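Local atomic coordinates of uncharacterized protein, DUF633, LMOf2365_1472 (Listeria monocytogenes str. 4b F2365, PDB entry 3GNL), a protein that probably methylates N1 of adenine 22 in tRNA using S-adenosylmethionine, although its activity has not been characterised. Residues 13-18 against 33-38; 26-31 against 97-102; 174-179 against 228-233. One frame throughout, in Å; residues are numbered along the deposited sequence.

Contacts 1 and 2 sit side by side, centres 12 Å apart, and their segments alternate along the chain: helix 10-16, strand 23-28, helix 34-41, then strand 93-99 turning into helix 101-110. They touch where Pro36 CD lies 3.3 Å from Asp27 OD2. Both lie by the middle of a Rossmann-like mixed sheet of seven strands, in which 23-28 and 93-99 are adjacent and parallel. Contact 3 comes later in the chain, its centre 29 Å from that of contact 1 and 25 Å from that of contact 2. It joins helix 172-177 to the last long helix, 215-235, so the set spans the sheet domain and its helical C-terminal extension.

Contact 1 (13-18 against 33-38); sequences EKVASY and AYLPCF
Leu35 and Phe38 both swing their CG out opposite the backbone N (chi1 176° and 169°), which carries the branched tip of one and the ring of the other off helix 34-41 toward Val15 and Ala16. Leu35 CD1 does most of the work. It comes in at roughly a right angle to the Val15 side chain and meets Val15 CG1 at 3.5 Å, closer than methyl groups usually pack. The same CD1 also reaches the backbone: Ala16 N is 3.8 Å from Leu35 CD1, and the Ala16 methyl lies a little farther off. Ala16 is where the two backbones come closest, its CA 6.5 Å from the CA of Leu35.

One turn farther along helix 34-41, the Phe38 ring receives the other side of that small residue. Ala16 CB stands 3.7 Å from Phe38 CE2 and almost as near to CD2, so a single methyl touches one flank of the ring obliquely. Leu35 and Phe38 thus straddle Ala16.

Near the end of segment 13-18, Ser17 OG donates to Lys14 O at 2.7 Å. The hydroxyl lies 18° out of the carbonyl plane and 3.9 Å above the centre of the Tyr18 ring. Strand 154-163 provides a second apolar neighbour for Val15, through Ile158, while Leu8 packs on the partly exposed Phe38.

No hydrogen bond crosses between the segments. The union of the helices that precede and follow strand 23-28 is therefore apolar, made of methyl groups and one ring, and rests on the fit of Leu35 and Phe38 against Val15 and Ala16, with no directional bond across it.

Contact 2 (26-31 against 97-102); sequences ADIGSD and AGMGGT
Met99, a selenomethionine in this crystal, reaches toward strand 23-28 and lies obliquely across Ile28. Its CG sits beside the backbone N, opposite the carbonyl carbon (chi1 -68°), and a rotation about CG-SE (chi3 -144°) bends the chain and brings the terminal methyl over the turn. Met99 CE ends 3.2 Å from Ile28 O, a close approach, and 3.8 Å from Gly29 CA. The Ile28 side chain runs off in another direction, and its CG2 comes no nearer than 4.2 Å to Met99 CE. Gly29, with positive phi, is the third residue of a type II turn from Asp27 to Ser30.

Beside this methyl contact the backbones are joined by water. One water links Asp27 OD1, Ile28 O and Ala97 N, accepting from Ala97 N at 2.9 Å. Another donates to Gly29 O at 2.8 Å and to Ala97 O. Ser30 OG holds the other oxygen of Asp27, donating to OD2 at 2.7 Å from above the carboxylate plane.

Strands 23-28 and 93-99 are directly bonded farther back, where Ala26 and Ile28 pair with Val95, and water takes over as they part. These are the C-terminal ends of the parallel strands, where class I methyltransferases usually bind S-adenosylmethionine; strand 45-52 flanks 23-28 on its other side, helix 34-41 packs on Asp27, and helix 101-110 starts just beyond Met99.

Contact 3 (174-179 against 228-233); sequences EIFFGP and IALVED
Phe177 makes the tight part of this contact, pushing the far end of its ring against helix 215-235. Val231 CG2 meets the ring edge-on, in its plane, 3.7 Å from Phe177 CZ. On the neighbouring corner Phe177 CE2 lies 3.6 Å from Leu230 O and 3.9 Å from Leu230 CB, so the buried ring bears on backbone as well as side chain. Its CG stands opposite the carbonyl carbon (chi1 -61°), whereas that of Phe176 stands opposite N (chi1 -166°), and these different torsions send both rings toward helix 215-235, with Phe176 CD2 3.2 Å above the centre of the Phe177 ring.

The looser side is that of the partly exposed Phe176. Of residues 228-233, Leu230 alone touches it, its CD1 over one face toward the rim, 4.0 Å from Phe176 CD1. About one turn beyond Leu230, Asp233 bonds to Gln173 and forms a salt bridge with Lys236.

Trp193 of helix 187-208 meets Phe177 edge-to-face, and Trp200 packs on Phe176 and Val231. Helix 172-177 thus lies against the long antiparallel pair 187-208 and 215-235, a helical hairpin consistent with the C-terminal coiled coil of TrmK-type tRNA methyltransferases.

Contact 1 (13-18 against 33-38)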
ATOM      1  N   GLU A  13      10.756   7.048  -1.024  1.00 21.89           N
ATOM      2  CA  GLU A  13      11.740   6.801  -2.058  1.00 23.27           C
ATOM      3  C   GLU A  13      11.441   5.438  -2.699  1.00 22.99           C
ATOM      4  O   GLU A  13      11.469   5.298  -3.946  1.00 23.11           O
ATOM      5  CB  GLU A  13      13.138   6.810  -1.464  1.00 26.70           C
ATOM      6  CG  GLU A  13      14.249   6.548  -2.501  1.00 32.67           C
ATOM      7  CD  GLU A  13      15.632   6.713  -1.912  1.00 37.95           C
ATOM      8  OE1 GLU A  13      15.992   5.963  -0.981  1.00 40.66           O
ATOM      9  OE2 GLU A  13      16.361   7.620  -2.361  1.00 41.98           O
ATOM     10  N   LYS A  14      11.087   4.463  -1.869  1.00 20.62           N
ATOM     11  CA  LYS A  14      10.783   3.140  -2.419  1.00 21.84           C
ATOM     12  C   LYS A  14       9.542   3.194  -3.269  1.00 20.59           C
ATOM     13  O   LYS A  14       9.496   2.616  -4.342  1.00 20.55           O
ATOM     14  CB  LYS A  14      10.739   2.039  -1.317  1.00 21.42           C
ATOM     15  CG  LYS A  14      10.645   0.610  -1.891  1.00 22.92           C
ATOM     16  CD  LYS A  14      11.897   0.316  -2.748  1.00 24.72           C
ATOM     17  CE  LYS A  14      12.062  -1.152  -3.015  1.00 26.75           C
ATOM     18  NZ  LYS A  14      13.271  -1.346  -3.886  1.00 28.94           N
ATOM     19  N   VAL A  15       8.503   3.905  -2.787  1.00 19.99           N
ATOM     20  CA  VAL A  15       7.287   4.056  -3.542  1.00 18.70           C
ATOM     21  C   VAL A  15       7.590   4.700  -4.929  1.00 18.09           C
ATOM     22  O   VAL A  15       7.121   4.200  -5.965  1.00 21.18           O
ATOM     23  CB  VAL A  15       6.247   4.888  -2.726  1.00 18.63           C
ATOM     24  CG1 VAL A  15       5.111   5.292  -3.593  1.00 20.63           C
ATOM     25  CG2 VAL A  15       5.744   4.091  -1.505  1.00 20.63           C
ATOM     26  N   ALA A  16       8.348   5.803  -4.902  1.00 19.86           N
ATOM     27  CA  ALA A  16       8.741   6.564  -6.107  1.00 21.29           C
ATOM     28  C   ALA A  16       9.558   5.718  -7.066  1.00 23.37           C
ATOM     29  O   ALA A  16       9.504   5.959  -8.277  1.00 22.21           O
ATOM     30  CB  ALA A  16       9.506   7.799  -5.711  1.00 22.35           C
ATOM     31  N   SER A  17      10.269   4.724  -6.525  1.00 22.31           N
ATOM     32  CA  SER A  17      11.183   3.927  -7.374  1.00 22.96           C
ATOM     33  C   SER A  17      10.406   3.104  -8.408  1.00 23.85           C
ATOM     34  O   SER A  17      11.002   2.594  -9.358  1.00 25.00           O
ATOM     35  CB  SER A  17      12.069   2.995  -6.537  1.00 23.65           C
ATOM     36  OG  SER A  17      11.341   1.867  -6.119  1.00 23.88           O
ATOM     37  N   TYR A  18       9.100   2.948  -8.215  1.00 21.86           N
ATOM     38  CA  TYR A  18       8.234   2.215  -9.125  1.00 22.88           C
ATOM     39  C   TYR A  18       7.616   3.087 -10.195  1.00 22.56           C
ATOM     40  O   TYR A  18       6.861   2.600 -11.019  1.00 25.72           O
ATOM     41  CB  TYR A  18       7.171   1.449  -8.346  1.00 22.72           C
ATOM     42  CG  TYR A  18       7.786   0.354  -7.480  1.00 23.98           C
ATOM     43  CD1 TYR A  18       8.419  -0.757  -8.067  1.00 23.37           C
ATOM     44  CD2 TYR A  18       7.714   0.428  -6.093  1.00 24.98           C
ATOM     45  CE1 TYR A  18       8.985  -1.773  -7.275  1.00 23.83           C
ATOM     46  CE2 TYR A  18       8.267  -0.603  -5.265  1.00 25.15           C
ATOM     47  CZ  TYR A  18       8.878  -1.691  -5.880  1.00 26.32           C
ATOM     48  OH  TYR A  18       9.429  -2.697  -5.095  1.00 25.87           O
ATOM     49  N   ALA A  33       3.067  16.679  -1.330  1.00 18.54           N
ATOM     50  CA  ALA A  33       3.457  16.599  -2.734  1.00 20.22           C
ATOM     51  C   ALA A  33       4.960  16.321  -2.865  1.00 20.63           C
ATOM     52  O   ALA A  33       5.500  16.601  -3.949  1.00 17.94           O
ATOM     53  CB  ALA A  33       3.068  17.894  -3.468  1.00 20.95           C
ATOM     54  N   TYR A  34       5.621  15.807  -1.827  1.00 19.84           N
ATOM     55  CA  TYR A  34       7.061  15.532  -1.927  1.00 19.54           C
ATOM     56  C   TYR A  34       7.324  14.547  -3.062  1.00 19.37           C
ATOM     57  O   TYR A  34       8.251  14.767  -3.896  1.00 19.18           O
ATOM     58  CB  TYR A  34       7.633  14.907  -0.646  1.00 20.76           C
ATOM     59  CG  TYR A  34       7.685  15.777   0.573  1.00 24.33           C
ATOM     60  CD1 TYR A  34       8.027  17.117   0.482  1.00 25.42           C
ATOM     61  CD2 TYR A  34       7.414  15.237   1.822  1.00 26.19           C
ATOM     62  CE1 TYR A  34       8.099  17.921   1.636  1.00 27.10           C
ATOM     63  CE2 TYR A  34       7.459  16.038   2.981  1.00 26.31           C
ATOM     64  CZ  TYR A  34       7.796  17.377   2.848  1.00 27.21           C
ATOM     65  OH  TYR A  34       7.850  18.162   3.969  1.00 29.32           O
ATOM     66  N   LEU A  35       6.554  13.461  -3.088  1.00 19.30           N
ATOM     67  CA  LEU A  35       6.759  12.438  -4.116  1.00 19.52           C
ATOM     68  C   LEU A  35       6.503  12.948  -5.542  1.00 19.15           C
ATOM     69  O   LEU A  35       7.361  12.750  -6.414  1.00 18.29           O
ATOM     70  CB  LEU A  35       6.008  11.148  -3.735  1.00 20.43           C
ATOM     71  CG  LEU A  35       6.042  10.011  -4.755  1.00 21.11           C
ATOM     72  CD1 LEU A  35       5.908   8.644  -4.050  1.00 23.41           C
ATOM     73  CD2 LEU A  35       5.044  10.140  -5.857  1.00 23.39           C
ATOM     74  N   PRO A  36       5.390  13.650  -5.799  1.00 18.66           N
ATOM     75  CA  PRO A  36       5.166  14.250  -7.124  1.00 19.42           C
ATOM     76  C   PRO A  36       6.272  15.182  -7.508  1.00 19.75           C
ATOM     77  O   PRO A  36       6.724  15.157  -8.665  1.00 20.21           O
ATOM     78  CB  PRO A  36       3.869  15.011  -6.938  1.00 19.93           C
ATOM     79  CG  PRO A  36       3.123  14.230  -5.874  1.00 21.59           C
ATOM     80  CD  PRO A  36       4.197  13.736  -4.939  1.00 18.09           C
ATOM     81  N   CYS A  37       6.765  15.994  -6.581  1.00 18.84           N
ATOM     82  CA  CYS A  37       7.848  16.928  -6.939  1.00 20.96           C
ATOM     83  C   CYS A  37       9.097  16.148  -7.298  1.00 21.56           C
ATOM     84  O   CYS A  37       9.746  16.478  -8.286  1.00 21.74           O
ATOM     85  CB  CYS A  37       8.130  17.927  -5.825  1.00 21.30           C
ATOM     86  SG  CYS A  37       6.785  19.209  -5.591  1.00 23.09           S
ATOM     87  N   PHE A  38       9.421  15.139  -6.502  1.00 21.66           N
ATOM     88  CA  PHE A  38      10.636  14.328  -6.732  1.00 21.12           C
ATOM     89  C   PHE A  38      10.546  13.638  -8.102  1.00 23.57           C
ATOM     90  O   PHE A  38      11.543  13.628  -8.841  1.00 25.43           O
ATOM     91  CB  PHE A  38      10.740  13.300  -5.633  1.00 23.69           C
ATOM     92  CG  PHE A  38      11.785  12.238  -5.859  1.00 25.58           C
ATOM     93  CD1 PHE A  38      13.087  12.457  -5.437  1.00 27.45           C
ATOM     94  CD2 PHE A  38      11.434  11.009  -6.387  1.00 25.65           C
ATOM     95  CE1 PHE A  38      14.079  11.451  -5.587  1.00 28.76           C
ATOM     96  CE2 PHE A  38      12.406   9.992  -6.521  1.00 26.64           C
ATOM     97  CZ  PHE A  38      13.719  10.227  -6.116  1.00 28.21           C
TER

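Contact 2 (26-31 against 97-102)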
ATOM      1  N   ALA A  26      -1.105  10.163 -10.371  1.00 22.16           N
ATOM      2  CA  ALA A  26      -1.912  10.803  -9.342  1.00 22.62           C
ATOM      3  C   ALA A  26      -1.557  10.234  -7.980  1.00 22.34           C
ATOM      4  O   ALA A  26      -1.640   9.018  -7.784  1.00 22.58           O
ATOM      5  CB  ALA A  26      -3.404  10.670  -9.610  1.00 23.65           C
ATOM      6  N   ASP A  27      -1.156  11.119  -7.067  1.00 20.14           N
ATOM      7  CA  ASP A  27      -0.784  10.769  -5.713  1.00 19.87           C
ATOM      8  C   ASP A  27      -1.917  11.171  -4.764  1.00 20.08           C
ATOM      9  O   ASP A  27      -2.081  12.356  -4.439  1.00 20.69           O
ATOM     10  CB  ASP A  27       0.535  11.484  -5.342  1.00 20.74           C
ATOM     11  CG  ASP A  27       1.103  11.029  -4.017  1.00 20.27           C
ATOM     12  OD1 ASP A  27       0.612  10.003  -3.500  1.00 23.86           O
ATOM     13  OD2 ASP A  27       2.036  11.672  -3.499  1.00 21.38           O
ATOM     14  N   ILE A  28      -2.636  10.167  -4.287  1.00 18.38           N
ATOM     15  CA  ILE A  28      -3.834  10.371  -3.484  1.00 18.97           C
ATOM     16  C   ILE A  28      -3.487  10.529  -2.021  1.00 19.06           C
ATOM     17  O   ILE A  28      -2.859   9.628  -1.437  1.00 20.34           O
ATOM     18  CB  ILE A  28      -4.749   9.194  -3.668  1.00 20.94           C
ATOM     19  CG1 ILE A  28      -4.926   8.924  -5.163  1.00 19.99           C
ATOM     20  CG2 ILE A  28      -6.060   9.439  -2.911  1.00 21.35           C
ATOM     21  CD1 ILE A  28      -5.654  10.111  -5.992  1.00 20.48           C
ATOM     22  N   GLY A  29      -3.916  11.611  -1.389  1.00 20.43           N
ATOM     23  CA  GLY A  29      -3.453  11.875  -0.027  1.00 20.54           C
ATOM     24  C   GLY A  29      -1.964  12.112   0.023  1.00 18.75           C
ATOM     25  O   GLY A  29      -1.236  11.613   0.920  1.00 20.35           O
ATOM     26  N   SER A  30      -1.477  12.903  -0.922  1.00 18.68           N
ATOM     27  CA  SER A  30      -0.031  13.105  -1.071  1.00 20.10           C
ATOM     28  C   SER A  30       0.592  13.718   0.172  1.00 22.61           C
ATOM     29  O   SER A  30       0.039  14.669   0.766  1.00 23.26           O
ATOM     30  CB  SER A  30       0.163  14.080  -2.228  1.00 20.87           C
ATOM     31  OG  SER A  30       1.534  14.174  -2.546  1.00 22.85           O
ATOM     32  N   ASP A  31       1.746  13.205   0.570  1.00 19.70           N
ATOM     33  CA  ASP A  31       2.470  13.748   1.693  1.00 19.13           C
ATOM     34  C   ASP A  31       3.212  15.006   1.245  1.00 22.45           C
ATOM     35  O   ASP A  31       4.323  14.883   0.720  1.00 20.81           O
ATOM     36  CB  ASP A  31       3.444  12.669   2.195  1.00 23.72           C
ATOM     37  CG  ASP A  31       4.124  13.054   3.485  1.00 26.57           C
ATOM     38  OD1 ASP A  31       3.989  14.222   3.934  1.00 28.63           O
ATOM     39  OD2 ASP A  31       4.829  12.183   4.040  1.00 28.02           O
ATOM     40  N   ALA A  97      -0.530   5.981  -0.642  1.00 18.10           N
ATOM     41  CA  ALA A  97       0.422   5.617   0.422  1.00 18.41           C
ATOM     42  C   ALA A  97      -0.007   6.228   1.754  1.00 19.67           C
ATOM     43  O   ALA A  97      -0.748   7.197   1.775  1.00 20.42           O
ATOM     44  CB  ALA A  97       1.836   6.085   0.048  1.00 19.64           C
ATOM     45  N   GLY A  98       0.446   5.611   2.851  1.00 20.15           N
ATOM     46  CA  GLY A  98       0.318   6.203   4.185  1.00 20.83           C
ATOM     47  C   GLY A  98      -1.085   6.184   4.742  1.00 23.36           C
ATOM     48  O   GLY A  98      -1.457   7.070   5.488  1.00 24.22           O
HETATM   49  N   MSE A  99      -1.856   5.167   4.354  1.00 22.05           N
HETATM   50  CA  MSE A  99      -3.248   5.039   4.828  1.00 24.08           C
HETATM   51  C   MSE A  99      -3.461   3.581   5.146  1.00 22.36           C
HETATM   52  O   MSE A  99      -2.772   2.712   4.621  1.00 19.96           O
HETATM   53  CB  MSE A  99      -4.213   5.369   3.686  1.00 26.84           C
HETATM   54  CG  MSE A  99      -4.196   6.781   3.283  1.00 32.21           C
HETATM   55 SE   MSE A  99      -5.580   7.019   1.974  1.00 36.28          SE
HETATM   56  CE  MSE A  99      -4.625   8.333   0.858  1.00 33.29           C
ATOM     57  N   GLY A 100      -4.505   3.283   5.920  1.00 23.24           N
ATOM     58  CA  GLY A 100      -4.812   1.879   6.169  1.00 22.35           C
ATOM     59  C   GLY A 100      -5.319   1.165   4.931  1.00 21.19           C
ATOM     60  O   GLY A 100      -5.979   1.786   4.076  1.00 22.07           O
ATOM     61  N   GLY A 101      -5.055  -0.135   4.879  1.00 22.18           N
ATOM     62  CA  GLY A 101      -5.503  -1.003   3.764  1.00 22.31           C
ATOM     63  C   GLY A 101      -6.979  -0.946   3.484  1.00 23.69           C
ATOM     64  O   GLY A 101      -7.357  -0.991   2.323  1.00 23.61           O
ATOM     65  N   THR A 102      -7.828  -0.906   4.525  1.00 24.30           N
ATOM     66  CA  THR A 102      -9.277  -0.844   4.342  1.00 27.45           C
ATOM     67  C   THR A 102      -9.668   0.472   3.646  1.00 26.71           C
ATOM     68  O   THR A 102     -10.480   0.462   2.720  1.00 26.76           O
ATOM     69  CB  THR A 102     -10.036  -1.037   5.684  1.00 29.19           C
ATOM     70  OG1 THR A 102      -9.543  -2.224   6.307  1.00 31.48           O
ATOM     71  CG2 THR A 102     -11.508  -1.213   5.453  1.00 31.66           C
TER
HETATM   72  O   HOH W   1      -0.324   8.774  -1.315  1.00 22.27           O
HETATM   73  O   HOH W   2       1.113   9.866   0.620  1.00 22.81           O
HETATM   74  O   HOH W   3      -1.612   9.699   2.895  1.00 24.80           O

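Contact 3 (174-179 against 228-233)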
ATOM      1  N   GLU A 174      -0.294 -16.151  -0.375  1.00 17.58           N
ATOM      2  CA  GLU A 174       0.030 -14.983  -1.203  1.00 17.13           C
ATOM      3  C   GLU A 174      -0.777 -13.768  -0.763  1.00 18.11           C
ATOM      4  O   GLU A 174      -0.265 -12.638  -0.753  1.00 18.49           O
ATOM      5  CB  GLU A 174      -0.169 -15.316  -2.688  1.00 17.94           C
ATOM      6  CG  GLU A 174       0.837 -16.309  -3.186  1.00 20.47           C
ATOM      7  CD  GLU A 174       0.566 -16.772  -4.623  1.00 21.52           C
ATOM      8  OE1 GLU A 174      -0.598 -16.998  -4.961  1.00 19.73           O
ATOM      9  OE2 GLU A 174       1.555 -16.861  -5.381  1.00 25.90           O
ATOM     10  N   ILE A 175      -2.058 -13.929  -0.440  1.00 16.30           N
ATOM     11  CA  ILE A 175      -2.851 -12.795   0.069  1.00 17.92           C
ATOM     12  C   ILE A 175      -2.296 -12.252   1.410  1.00 17.62           C
ATOM     13  O   ILE A 175      -2.230 -11.034   1.626  1.00 18.14           O
ATOM     14  CB  ILE A 175      -4.332 -13.175   0.159  1.00 17.75           C
ATOM     15  CG1 ILE A 175      -4.929 -13.091  -1.260  1.00 20.04           C
ATOM     16  CG2 ILE A 175      -5.150 -12.273   1.045  1.00 18.86           C
ATOM     17  CD1 ILE A 175      -6.264 -13.718  -1.366  1.00 22.49           C
ATOM     18  N   PHE A 176      -1.958 -13.146   2.335  1.00 18.19           N
ATOM     19  CA  PHE A 176      -1.563 -12.715   3.685  1.00 18.50           C
ATOM     20  C   PHE A 176      -0.176 -12.128   3.692  1.00 17.55           C
ATOM     21  O   PHE A 176       0.050 -11.177   4.455  1.00 18.63           O
ATOM     22  CB  PHE A 176      -1.601 -13.967   4.592  1.00 20.22           C
ATOM     23  CG  PHE A 176      -1.558 -13.718   6.068  1.00 25.53           C
ATOM     24  CD1 PHE A 176      -2.744 -13.736   6.811  1.00 27.82           C
ATOM     25  CD2 PHE A 176      -0.345 -13.580   6.723  1.00 26.59           C
ATOM     26  CE1 PHE A 176      -2.722 -13.553   8.223  1.00 29.50           C
ATOM     27  CE2 PHE A 176      -0.316 -13.416   8.146  1.00 28.20           C
ATOM     28  CZ  PHE A 176      -1.493 -13.391   8.859  1.00 27.58           C
ATOM     29  N   PHE A 177       0.744 -12.662   2.896  1.00 16.67           N
ATOM     30  CA  PHE A 177       2.164 -12.346   2.945  1.00 16.19           C
ATOM     31  C   PHE A 177       2.712 -11.535   1.767  1.00 17.82           C
ATOM     32  O   PHE A 177       3.757 -10.855   1.887  1.00 18.99           O
ATOM     33  CB  PHE A 177       3.004 -13.598   3.102  1.00 18.11           C
ATOM     34  CG  PHE A 177       2.705 -14.357   4.366  1.00 18.60           C
ATOM     35  CD1 PHE A 177       3.126 -13.839   5.587  1.00 20.93           C
ATOM     36  CD2 PHE A 177       2.015 -15.572   4.323  1.00 19.37           C
ATOM     37  CE1 PHE A 177       2.867 -14.528   6.786  1.00 20.30           C
ATOM     38  CE2 PHE A 177       1.746 -16.278   5.492  1.00 20.82           C
ATOM     39  CZ  PHE A 177       2.161 -15.758   6.736  1.00 21.42           C
ATOM     40  N   GLY A 178       2.042 -11.698   0.633  1.00 18.69           N
ATOM     41  CA  GLY A 178       2.496 -11.054  -0.605  1.00 18.85           C
ATOM     42  C   GLY A 178       3.148 -12.082  -1.497  1.00 19.25           C
ATOM     43  O   GLY A 178       4.139 -12.722  -1.129  1.00 18.87           O
ATOM     44  N   PRO A 179       2.673 -12.198  -2.751  1.00 19.98           N
ATOM     45  CA  PRO A 179       3.287 -13.195  -3.628  1.00 19.81           C
ATOM     46  C   PRO A 179       4.759 -12.956  -3.964  1.00 21.54           C
ATOM     47  O   PRO A 179       5.502 -13.908  -4.106  1.00 23.74           O
ATOM     48  CB  PRO A 179       2.405 -13.147  -4.896  1.00 21.14           C
ATOM     49  CG  PRO A 179       1.902 -11.709  -4.898  1.00 20.69           C
ATOM     50  CD  PRO A 179       1.618 -11.412  -3.402  1.00 20.57           C
ATOM     51  N   ILE A 228      -0.722 -18.532  12.951  1.00 22.01           N
ATOM     52  CA  ILE A 228       0.589 -19.098  13.263  1.00 21.27           C
ATOM     53  C   ILE A 228       0.967 -20.199  12.236  1.00 21.28           C
ATOM     54  O   ILE A 228       2.099 -20.267  11.787  1.00 20.83           O
ATOM     55  CB  ILE A 228       0.611 -19.688  14.743  1.00 20.32           C
ATOM     56  CG1 ILE A 228       0.464 -18.583  15.789  1.00 21.30           C
ATOM     57  CG2 ILE A 228       1.822 -20.549  14.998  1.00 22.69           C
ATOM     58  CD1 ILE A 228      -0.075 -19.166  17.111  1.00 21.19           C
ATOM     59  N   ALA A 229      -0.001 -21.059  11.906  1.00 22.08           N
ATOM     60  CA  ALA A 229       0.234 -22.126  10.927  1.00 22.44           C
ATOM     61  C   ALA A 229       0.612 -21.546   9.553  1.00 22.81           C
ATOM     62  O   ALA A 229       1.543 -22.047   8.903  1.00 22.41           O
ATOM     63  CB  ALA A 229      -0.983 -23.041  10.842  1.00 23.19           C
ATOM     64  N   LEU A 230      -0.026 -20.443   9.183  1.00 20.85           N
ATOM     65  CA  LEU A 230       0.367 -19.791   7.914  1.00 22.25           C
ATOM     66  C   LEU A 230       1.816 -19.304   7.938  1.00 20.72           C
ATOM     67  O   LEU A 230       2.553 -19.415   6.955  1.00 21.69           O
ATOM     68  CB  LEU A 230      -0.572 -18.633   7.576  1.00 24.69           C
ATOM     69  CG  LEU A 230      -2.005 -18.976   7.194  1.00 28.09           C
ATOM     70  CD1 LEU A 230      -2.888 -17.737   7.242  1.00 30.32           C
ATOM     71  CD2 LEU A 230      -2.018 -19.627   5.793  1.00 29.41           C
ATOM     72  N   VAL A 231       2.237 -18.681   9.035  1.00 20.48           N
ATOM     73  CA  VAL A 231       3.593 -18.234   9.127  1.00 20.17           C
ATOM     74  C   VAL A 231       4.561 -19.407   9.110  1.00 21.46           C
ATOM     75  O   VAL A 231       5.581 -19.368   8.424  1.00 22.30           O
ATOM     76  CB  VAL A 231       3.825 -17.367  10.419  1.00 19.62           C
ATOM     77  CG1 VAL A 231       5.299 -17.116  10.654  1.00 20.97           C
ATOM     78  CG2 VAL A 231       3.047 -16.020  10.320  1.00 20.59           C
ATOM     79  N   GLU A 232       4.229 -20.493   9.820  1.00 23.35           N
ATOM     80  CA  GLU A 232       5.121 -21.657   9.872  1.00 27.28           C
ATOM     81  C   GLU A 232       5.275 -22.261   8.486  1.00 26.39           C
ATOM     82  O   GLU A 232       6.361 -22.692   8.128  1.00 29.02           O
ATOM     83  CB  GLU A 232       4.577 -22.693  10.843  1.00 27.94           C
ATOM     84  CG  GLU A 232       4.676 -22.218  12.291  1.00 31.45           C
ATOM     85  CD  GLU A 232       4.122 -23.194  13.318  1.00 32.58           C
ATOM     86  OE1 GLU A 232       3.242 -24.020  12.988  1.00 34.68           O
ATOM     87  OE2 GLU A 232       4.547 -23.103  14.486  1.00 34.96           O
ATOM     88  N   ASP A 233       4.186 -22.256   7.730  1.00 28.19           N
ATOM     89  CA  ASP A 233       4.195 -22.768   6.364  1.00 29.55           C
ATOM     90  C   ASP A 233       5.063 -21.915   5.434  1.00 29.63           C
ATOM     91  O   ASP A 233       5.775 -22.458   4.581  1.00 29.27           O
ATOM     92  CB  ASP A 233       2.775 -22.830   5.810  1.00 33.90           C
ATOM     93  CG  ASP A 233       2.739 -23.392   4.402  1.00 38.84           C
ATOM     94  OD1 ASP A 233       3.176 -24.551   4.222  1.00 41.20           O
ATOM     95  OD2 ASP A 233       2.327 -22.664   3.475  1.00 41.32           O
TER